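MdcD (Pseudomonas aeruginosa, PDB 5VIP) is the beta subunit of biotin-independent malonate decarboxylase and probably takes part in decarboxylating malonyl groups carried on an acyl carrier protein. Local coordinates at residues B[148-159]-B[170-181]; B[57-65]-B[73-81]. All coordinates share one frame; numbering follows the deposited sequence.

Interaction 1. Residues B[148-159]-B[170-181]; sequences PVVAVIAGPVGC and CSYVLVTREARL
Ile153 of strand 150-153 lies against both strand 172-176 and the chain beyond the turn that follows it. Its CB sits 4.2 Å from Val175 CG1, the neighbour in register. CG2 is anti to the backbone N and leans on the chain beyond the turn, 3.9 Å from Ala179 CB and also close to Arg180 O. The other branch, through CG1, runs anti to the carbonyl carbon (chi1 -53°). Its CD1 touches Val173 CG1 and both methyls of Leu181, each at 3.7 Å. Leu181 meets the isoleucine at about a right angle. Ala151, Ile153, Val173 and Val175 share one face of the main sheet, and Leu181 of the small second sheet packs against it.

On the other face, Leu174 CD1 packs 3.9 Å from Val150 CG1, and helix 229-242 lies over this side. The two strands run parallel. The three middle backbone bonds, among them Leu174 N to Ala151 O, are straight; the two end ones are weak. Thr176 OG1 donates to Ala154 O at 2.7 Å, from above the carbonyl plane. Segment 170-181 turns at Thr176-Ala179 and returns to parallel pairing, where Cys159 N donates to Arg180 O at 2.8 Å. Between the strands the chain passes through strand 159-160 and helix 162-169, a crossover consistent with the beta-beta-alpha spiral of the ClpP/crotonase fold. Main-chain bonds satisfy buried strand amides and carbonyls, and mostly apolar side chains occupy both faces.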
loop_
_atom_site.group_PDB
_atom_site.type_symbol
_atom_site.label_atom_id
_atom_site.label_comp_id
_atom_site.label_asym_id
_atom_site.label_seq_id
_atom_site.Cartn_x
_atom_site.Cartn_y
_atom_site.Cartn_z
ATOM N N PRO B 148 -8.523 0.928 -16.161
ATOM C CA PRO B 148 -8.229 1.933 -15.135
ATOM C C PRO B 148 -9.158 1.773 -13.927
ATOM O O PRO B 148 -10.340 1.479 -14.098
ATOM C CB PRO B 148 -8.492 3.255 -15.863
ATOM C CG PRO B 148 -9.537 2.899 -16.881
ATOM C CD PRO B 148 -9.126 1.534 -17.361
ATOM N N VAL B 149 -8.617 1.929 -12.726
ATOM C CA VAL B 149 -9.436 2.049 -11.526
ATOM C C VAL B 149 -9.618 3.535 -11.282
ATOM O O VAL B 149 -8.656 4.301 -11.349
ATOM C CB VAL B 149 -8.784 1.390 -10.302
ATOM C CG1 VAL B 149 -9.638 1.619 -9.054
ATOM C CG2 VAL B 149 -8.559 -0.107 -10.561
ATOM N N VAL B 150 -10.852 3.948 -11.030
ATOM C CA VAL B 150 -11.127 5.333 -10.699
ATOM C C VAL B 150 -11.384 5.419 -9.204
ATOM O O VAL B 150 -12.165 4.643 -8.667
ATOM C CB VAL B 150 -12.330 5.878 -11.485
ATOM C CG1 VAL B 150 -12.669 7.291 -11.034
ATOM C CG2 VAL B 150 -12.043 5.836 -12.988
ATOM N N ALA B 151 -10.703 6.355 -8.544
ATOM C CA ALA B 151 -10.917 6.623 -7.124
ATOM C C ALA B 151 -11.554 7.983 -6.949
ATOM O O ALA B 151 -11.065 8.978 -7.481
ATOM C CB ALA B 151 -9.604 6.568 -6.355
ATOM N N VAL B 152 -12.629 8.015 -6.176
ATOM C CA VAL B 152 -13.360 9.238 -5.895
ATOM C C VAL B 152 -13.221 9.525 -4.398
ATOM O O VAL B 152 -13.534 8.675 -3.551
ATOM C CB VAL B 152 -14.847 9.111 -6.301
ATOM C CG1 VAL B 152 -15.655 10.289 -5.808
ATOM C CG2 VAL B 152 -14.957 8.961 -7.841
ATOM N N ILE B 153 -12.704 10.706 -4.087
ATOM C CA ILE B 153 -12.540 11.147 -2.702
ATOM C C ILE B 153 -13.354 12.426 -2.561
ATOM O O ILE B 153 -12.984 13.458 -3.111
ATOM C CB ILE B 153 -11.068 11.399 -2.357
ATOM C CG1 ILE B 153 -10.235 10.166 -2.711
ATOM C CG2 ILE B 153 -10.923 11.760 -0.886
ATOM C CD1 ILE B 153 -8.803 10.491 -2.991
ATOM N N ALA B 154 -14.491 12.354 -1.886
ATOM C CA ALA B 154 -15.406 13.493 -1.896
ATOM C C ALA B 154 -15.547 14.148 -0.536
ATOM O O ALA B 154 -16.075 15.254 -0.436
ATOM C CB ALA B 154 -16.788 13.067 -2.409
ATOM N N GLY B 155 -15.069 13.492 0.514
ATOM C CA GLY B 155 -15.341 13.977 1.850
ATOM C C GLY B 155 -16.692 13.478 2.353
ATOM O O GLY B 155 -17.474 12.879 1.599
ATOM N N PRO B 156 -17.006 13.763 3.625
ATOM C CA PRO B 156 -16.245 14.662 4.508
ATOM C C PRO B 156 -15.043 14.028 5.226
ATOM O O PRO B 156 -14.194 14.758 5.732
ATOM C CB PRO B 156 -17.299 15.101 5.528
ATOM C CG PRO B 156 -18.223 13.914 5.625
ATOM C CD PRO B 156 -18.244 13.267 4.259
ATOM N N VAL B 157 -14.963 12.705 5.283
ATOM C CA VAL B 157 -13.831 12.072 5.944
ATOM C C VAL B 157 -12.558 12.247 5.105
ATOM O O VAL B 157 -11.482 12.538 5.633
ATOM C CB VAL B 157 -14.092 10.573 6.208
ATOM C CG1 VAL B 157 -12.858 9.897 6.770
ATOM C CG2 VAL B 157 -15.279 10.392 7.150
ATOM N N GLY B 158 -12.687 12.114 3.789
ATOM C CA GLY B 158 -11.513 12.118 2.938
ATOM C C GLY B 158 -10.760 10.803 3.069
ATOM O O GLY B 158 -11.301 9.809 3.564
ATOM N N CYS B 159 -9.508 10.785 2.626
ATOM C CA CYS B 159 -8.768 9.534 2.525
ATOM C C CYS B 159 -7.371 9.665 3.106
ATOM O O CYS B 159 -6.539 10.392 2.559
ATOM C CB CYS B 159 -8.680 9.091 1.057
ATOM S SG CYS B 159 -7.873 7.502 0.794
ATOM N N CYS B 170 -4.147 4.274 -8.147
ATOM C CA CYS B 170 -5.276 4.289 -9.085
ATOM C C CYS B 170 -4.982 5.154 -10.311
ATOM O O CYS B 170 -4.354 6.211 -10.184
ATOM C CB CYS B 170 -6.541 4.802 -8.385
ATOM S SG CYS B 170 -7.199 3.610 -7.175
ATOM N N SER B 171 -5.450 4.712 -11.479
ATOM C CA SER B 171 -5.260 5.455 -12.734
ATOM C C SER B 171 -5.731 6.896 -12.657
ATOM O O SER B 171 -5.064 7.809 -13.151
ATOM C CB SER B 171 -6.008 4.765 -13.890
ATOM O OG SER B 171 -5.423 3.505 -14.197
ATOM N N TYR B 172 -6.901 7.099 -12.061
ATOM C CA TYR B 172 -7.457 8.445 -11.960
ATOM C C TYR B 172 -7.975 8.707 -10.564
ATOM O O TYR B 172 -8.645 7.854 -9.989
ATOM C CB TYR B 172 -8.588 8.651 -12.980
ATOM C CG TYR B 172 -8.138 8.372 -14.390
ATOM C CD1 TYR B 172 -7.240 9.224 -15.028
ATOM C CD2 TYR B 172 -8.562 7.232 -15.060
ATOM C CE1 TYR B 172 -6.798 8.957 -16.326
ATOM C CE2 TYR B 172 -8.134 6.954 -16.356
ATOM C CZ TYR B 172 -7.254 7.822 -16.981
ATOM O OH TYR B 172 -6.834 7.535 -18.265
ATOM N N VAL B 173 -7.671 9.894 -10.037
ATOM C CA VAL B 173 -8.144 10.310 -8.721
ATOM C C VAL B 173 -8.987 11.572 -8.845
ATOM O O VAL B 173 -8.503 12.611 -9.322
ATOM C CB VAL B 173 -6.974 10.584 -7.742
ATOM C CG1 VAL B 173 -7.518 11.102 -6.416
ATOM C CG2 VAL B 173 -6.141 9.324 -7.534
ATOM N N LEU B 174 -10.249 11.478 -8.441
ATOM C CA LEU B 174 -11.169 12.604 -8.578
ATOM C C LEU B 174 -11.498 13.123 -7.193
ATOM O O LEU B 174 -11.810 12.342 -6.293
ATOM C CB LEU B 174 -12.460 12.202 -9.318
ATOM C CG LEU B 174 -12.332 11.257 -10.528
ATOM C CD1 LEU B 174 -13.667 11.077 -11.263
ATOM C CD2 LEU B 174 -11.221 11.670 -11.461
ATOM N N VAL B 175 -11.426 14.435 -7.012
ATOM C CA VAL B 175 -11.663 15.010 -5.697
ATOM C C VAL B 175 -12.648 16.178 -5.752
ATOM O O VAL B 175 -12.820 16.820 -6.789
ATOM C CB VAL B 175 -10.350 15.497 -5.054
ATOM C CG1 VAL B 175 -9.389 14.322 -4.803
ATOM C CG2 VAL B 175 -9.695 16.578 -5.936
ATOM N N THR B 176 -13.295 16.442 -4.622
ATOM C CA THR B 176 -14.131 17.625 -4.473
ATOM C C THR B 176 -13.391 18.655 -3.625
ATOM O O THR B 176 -12.304 18.379 -3.106
ATOM C CB THR B 176 -15.478 17.292 -3.801
ATOM O OG1 THR B 176 -15.225 16.797 -2.478
ATOM C CG2 THR B 176 -16.228 16.230 -4.583
ATOM N N ARG B 177 -13.992 19.830 -3.462
ATOM C CA ARG B 177 -13.440 20.847 -2.570
ATOM C C ARG B 177 -13.361 20.364 -1.119
ATOM O O ARG B 177 -12.416 20.692 -0.402
ATOM C CB ARG B 177 -14.274 22.130 -2.637
ATOM C CG ARG B 177 -13.736 23.236 -1.742
ATOM C CD ARG B 177 -14.119 24.638 -2.219
ATOM N NE ARG B 177 -13.212 25.656 -1.685
ATOM C CZ ARG B 177 -13.030 25.916 -0.390
ATOM N NH1 ARG B 177 -13.708 25.253 0.543
ATOM N NH2 ARG B 177 -12.171 26.859 -0.024
ATOM N N GLU B 178 -14.350 19.585 -0.690
ATOM C CA GLU B 178 -14.393 19.081 0.691
ATOM C C GLU B 178 -13.492 17.866 0.937
ATOM O O GLU B 178 -13.368 17.382 2.066
ATOM C CB GLU B 178 -15.828 18.721 1.082
ATOM C CG GLU B 178 -16.618 19.873 1.708
ATOM C CD GLU B 178 -15.958 20.427 2.966
ATOM O OE1 GLU B 178 -16.149 19.833 4.054
ATOM O OE2 GLU B 178 -15.260 21.461 2.869
ATOM N N ALA B 179 -12.863 17.368 -0.118
ATOM C CA ALA B 179 -12.015 16.194 0.015
ATOM C C ALA B 179 -10.669 16.558 0.599
ATOM O O ALA B 179 -10.119 17.614 0.281
ATOM C CB ALA B 179 -11.809 15.533 -1.335
ATOM N N ARG B 180 -10.137 15.652 1.416
ATOM C CA ARG B 180 -8.725 15.649 1.775
ATOM C C ARG B 180 -8.096 14.300 1.429
ATOM O O ARG B 180 -8.730 13.260 1.565
ATOM C CB ARG B 180 -8.542 15.957 3.261
ATOM C CG ARG B 180 -8.956 17.375 3.660
ATOM C CD ARG B 180 -8.997 17.521 5.190
ATOM N NE ARG B 180 -9.957 16.597 5.806
ATOM C CZ ARG B 180 -9.764 15.964 6.965
ATOM N NH1 ARG B 180 -8.638 16.136 7.646
ATOM N NH2 ARG B 180 -10.695 15.142 7.437
ATOM N N LEU B 181 -6.845 14.325 0.978
ATOM C CA LEU B 181 -6.113 13.111 0.625
ATOM C C LEU B 181 -4.688 13.207 1.134
ATOM O O LEU B 181 -3.966 14.130 0.781
ATOM C CB LEU B 181 -6.103 12.906 -0.891
ATOM C CG LEU B 181 -5.233 11.803 -1.498
ATOM C CD1 LEU B 181 -5.652 10.403 -0.997
ATOM C CD2 LEU B 181 -5.331 11.886 -3.035
#

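Interaction 2. Residues B[57-65]-B[73-81]; sequences DGVVVARGL and LAAIEGAFQ
Phe80 and Gly58 meet at the open end of a beta hairpin. The ring's CD2 lies 3.6 Å from Gly58 CA, and its CE2 reaches the carbonyl carbon of Asp57. CG is anti to the backbone N (chi1 176°), which carries the ring across to the other segment. Gly58 makes the hollow for this bump: it has no side chain, and CD2 and CE2 lie directly against the main chain. Gln81 CG rests over one face of the ring, toward its rim.

Along the strands the valines stand beside smaller or branched partners at loose van der Waals distance. Val59 and Ile76 form a non-hydrogen-bonded pair; their side chains cross obliquely, with Val59 CG2 4.1 Å from Ile76 CG1. Val61 stands beside the short Ala74 on the same face, where CG2 comes 4.3 Å from the alanine CB. Helix 87-105 packs on this side through residues such as Ile93. On the opposite face Val60 projects next to Ala75, with 4.4 Å between their CB atoms. Closer fits are made to carbonyls: Val59 CG1 lies 3.6 Å from Ala75 O, and Glu77 CB 3.6 Å from Gly58 O. Strand 111-115 flanks Leu73 and Ala75.

The backbone bonds come in pairs. Val60 N donates to Ala75 O, and Ala75 N donates to Val60 O, each at 2.8 Å. Ala62 and Leu73 repeat the pattern. Glu77 N then gives a nearly straight bond to Gly58 O (174°). Regular antiparallel bonding thus joins the strands. At the hairpin's end the Asp57 carboxylate is held by Val59 N in an Asx turn and probably neutralised by Lys92 of the covering helix.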
loop_
_atom_site.group_PDB
_atom_site.type_symbol
_atom_site.label_atom_id
_atom_site.label_comp_id
_atom_site.label_asym_id
_atom_site.label_seq_id
_atom_site.Cartn_x
_atom_site.Cartn_y
_atom_site.Cartn_z
ATOM N N ASP B 57 -20.048 -3.495 9.122
ATOM C CA ASP B 57 -18.764 -3.813 8.507
ATOM C C ASP B 57 -18.150 -2.572 7.855
ATOM O O ASP B 57 -16.934 -2.408 7.828
ATOM C CB ASP B 57 -18.938 -4.924 7.486
ATOM C CG ASP B 57 -19.771 -4.492 6.305
ATOM O OD1 ASP B 57 -21.006 -4.336 6.456
ATOM O OD2 ASP B 57 -19.181 -4.309 5.221
ATOM N N GLY B 58 -18.999 -1.697 7.331
ATOM C CA GLY B 58 -18.547 -0.384 6.908
ATOM C C GLY B 58 -18.112 -0.237 5.462
ATOM O O GLY B 58 -17.641 0.828 5.086
ATOM N N VAL B 59 -18.246 -1.291 4.657
ATOM C CA VAL B 59 -17.997 -1.172 3.214
ATOM C C VAL B 59 -19.161 -1.715 2.390
ATOM O O VAL B 59 -19.679 -2.801 2.672
ATOM C CB VAL B 59 -16.714 -1.910 2.783
ATOM C CG1 VAL B 59 -16.515 -1.781 1.262
ATOM C CG2 VAL B 59 -15.503 -1.326 3.498
ATOM N N VAL B 60 -19.570 -0.946 1.381
ATOM C CA VAL B 60 -20.546 -1.385 0.404
ATOM C C VAL B 60 -19.828 -1.913 -0.836
ATOM O O VAL B 60 -19.032 -1.199 -1.444
ATOM C CB VAL B 60 -21.491 -0.239 -0.002
ATOM C CG1 VAL B 60 -22.553 -0.748 -0.989
ATOM C CG2 VAL B 60 -22.146 0.372 1.233
ATOM N N VAL B 61 -20.070 -3.164 -1.195
ATOM C CA VAL B 61 -19.583 -3.661 -2.474
ATOM C C VAL B 61 -20.796 -3.904 -3.346
ATOM O O VAL B 61 -21.720 -4.636 -2.954
ATOM C CB VAL B 61 -18.753 -4.946 -2.340
ATOM C CG1 VAL B 61 -18.547 -5.576 -3.713
ATOM C CG2 VAL B 61 -17.416 -4.631 -1.676
ATOM N N ALA B 62 -20.815 -3.273 -4.515
ATOM C CA ALA B 62 -21.986 -3.374 -5.378
ATOM C C ALA B 62 -21.597 -3.682 -6.803
ATOM O O ALA B 62 -20.579 -3.201 -7.293
ATOM C CB ALA B 62 -22.793 -2.091 -5.322
ATOM N N ARG B 63 -22.417 -4.490 -7.462
ATOM C CA ARG B 63 -22.258 -4.768 -8.878
ATOM C C ARG B 63 -23.267 -3.922 -9.642
ATOM O O ARG B 63 -24.304 -3.522 -9.101
ATOM C CB ARG B 63 -22.443 -6.258 -9.155
ATOM C CG ARG B 63 -21.271 -7.121 -8.679
ATOM C CD ARG B 63 -20.126 -7.070 -9.701
ATOM N NE ARG B 63 -20.286 -8.158 -10.659
ATOM C CZ ARG B 63 -20.138 -8.055 -11.968
ATOM N NH1 ARG B 63 -19.802 -6.894 -12.530
ATOM N NH2 ARG B 63 -20.329 -9.130 -12.720
ATOM N N GLY B 64 -22.950 -3.608 -10.893
ATOM C CA GLY B 64 -23.844 -2.790 -11.688
ATOM C C GLY B 64 -23.246 -2.509 -13.041
ATOM O O GLY B 64 -22.290 -3.183 -13.453
ATOM N N LEU B 65 -23.821 -1.527 -13.728
ATOM C CA LEU B 65 -23.310 -1.086 -15.020
ATOM C C LEU B 65 -22.885 0.370 -14.912
ATOM O O LEU B 65 -23.497 1.160 -14.181
ATOM C CB LEU B 65 -24.364 -1.251 -16.124
ATOM C CG LEU B 65 -24.882 -2.664 -16.385
ATOM C CD1 LEU B 65 -26.102 -2.567 -17.332
ATOM C CD2 LEU B 65 -23.786 -3.526 -16.985
ATOM N N LEU B 73 -18.240 -1.620 -7.595
ATOM C CA LEU B 73 -18.048 -0.384 -6.863
ATOM C C LEU B 73 -17.799 -0.772 -5.419
ATOM O O LEU B 73 -18.559 -1.557 -4.861
ATOM C CB LEU B 73 -19.292 0.513 -7.007
ATOM C CG LEU B 73 -19.246 1.993 -6.661
ATOM C CD1 LEU B 73 -20.393 2.737 -7.349
ATOM C CD2 LEU B 73 -19.318 2.188 -5.154
ATOM N N ALA B 74 -16.713 -0.282 -4.823
ATOM C CA ALA B 74 -16.532 -0.440 -3.392
ATOM C C ALA B 74 -16.559 0.940 -2.767
ATOM O O ALA B 74 -15.812 1.823 -3.182
ATOM C CB ALA B 74 -15.211 -1.183 -3.065
ATOM N N ALA B 75 -17.429 1.128 -1.776
ATOM C CA ALA B 75 -17.582 2.417 -1.115
ATOM C C ALA B 75 -17.442 2.242 0.392
ATOM O O ALA B 75 -18.152 1.441 0.996
ATOM C CB ALA B 75 -18.918 3.046 -1.447
ATOM N N ILE B 76 -16.529 2.996 0.993
ATOM C CA ILE B 76 -16.319 2.910 2.434
ATOM C C ILE B 76 -17.209 3.929 3.123
ATOM O O ILE B 76 -17.308 5.082 2.694
ATOM C CB ILE B 76 -14.843 3.139 2.802
ATOM C CG1 ILE B 76 -13.966 2.147 2.030
ATOM C CG2 ILE B 76 -14.641 3.005 4.314
ATOM C CD1 ILE B 76 -12.474 2.391 2.161
ATOM N N GLU B 77 -17.891 3.487 4.168
ATOM C CA GLU B 77 -18.746 4.379 4.934
ATOM C C GLU B 77 -17.917 5.076 6.005
ATOM O O GLU B 77 -17.622 4.500 7.055
ATOM C CB GLU B 77 -19.913 3.608 5.560
ATOM C CG GLU B 77 -20.864 4.483 6.380
ATOM C CD GLU B 77 -21.395 5.682 5.598
ATOM O OE1 GLU B 77 -22.351 5.501 4.807
ATOM O OE2 GLU B 77 -20.852 6.802 5.774
ATOM N N GLY B 78 -17.525 6.312 5.721
ATOM C CA GLY B 78 -16.710 7.089 6.636
ATOM C C GLY B 78 -17.422 7.461 7.921
ATOM O O GLY B 78 -16.786 7.826 8.906
ATOM N N ALA B 79 -18.747 7.375 7.920
ATOM C CA ALA B 79 -19.511 7.713 9.117
ATOM C C ALA B 79 -19.470 6.581 10.144
ATOM O O ALA B 79 -19.936 6.745 11.272
ATOM C CB ALA B 79 -20.953 8.050 8.746
ATOM N N PHE B 80 -18.900 5.439 9.753
ATOM C CA PHE B 80 -18.803 4.263 10.616
ATOM C C PHE B 80 -17.345 3.918 10.939
ATOM O O PHE B 80 -16.595 3.517 10.051
ATOM C CB PHE B 80 -19.489 3.057 9.954
ATOM C CG PHE B 80 -19.356 1.769 10.737
ATOM C CD1 PHE B 80 -20.157 1.529 11.853
ATOM C CD2 PHE B 80 -18.437 0.798 10.354
ATOM C CE1 PHE B 80 -20.041 0.348 12.570
ATOM C CE2 PHE B 80 -18.311 -0.386 11.069
ATOM C CZ PHE B 80 -19.114 -0.613 12.178
ATOM N N GLN B 81 -16.952 4.071 12.203
ATOM C CA GLN B 81 -15.572 3.804 12.622
ATOM C C GLN B 81 -14.591 4.731 11.893
ATOM O O GLN B 81 -13.420 4.396 11.731
ATOM C CB GLN B 81 -15.193 2.336 12.351
ATOM C CG GLN B 81 -15.605 1.317 13.406
ATOM C CD GLN B 81 -14.720 1.345 14.636
ATOM O OE1 GLN B 81 -13.741 2.095 14.707
ATOM N NE2 GLN B 81 -15.044 0.502 15.604
#

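Interaction 2 comes first along the chain and interaction 1 follows it. Both belong to one seven-stranded mixed sheet, and their centres lie about 14 Å apart. Strand 111-115 stands between them, pairing with 69-76 on one side and 150-153 on the other. The hairpin lies where the sheet turns antiparallel: 69-76 runs parallel to 111-115, and 59-66 runs against it. Interaction 1 also reaches the two-stranded sheet 159-160/181-182. The loops beyond the two strand pairs touch: Val157 CG2 packs 3.5 Å from Gly78 O. Helix 87-105 packs on the hairpin, and helix 229-242 on the parallel strands. Together the two contacts build much of the central sheet of the carboxyltransferase domain, consistent with its membership of the ClpP/crotonase group.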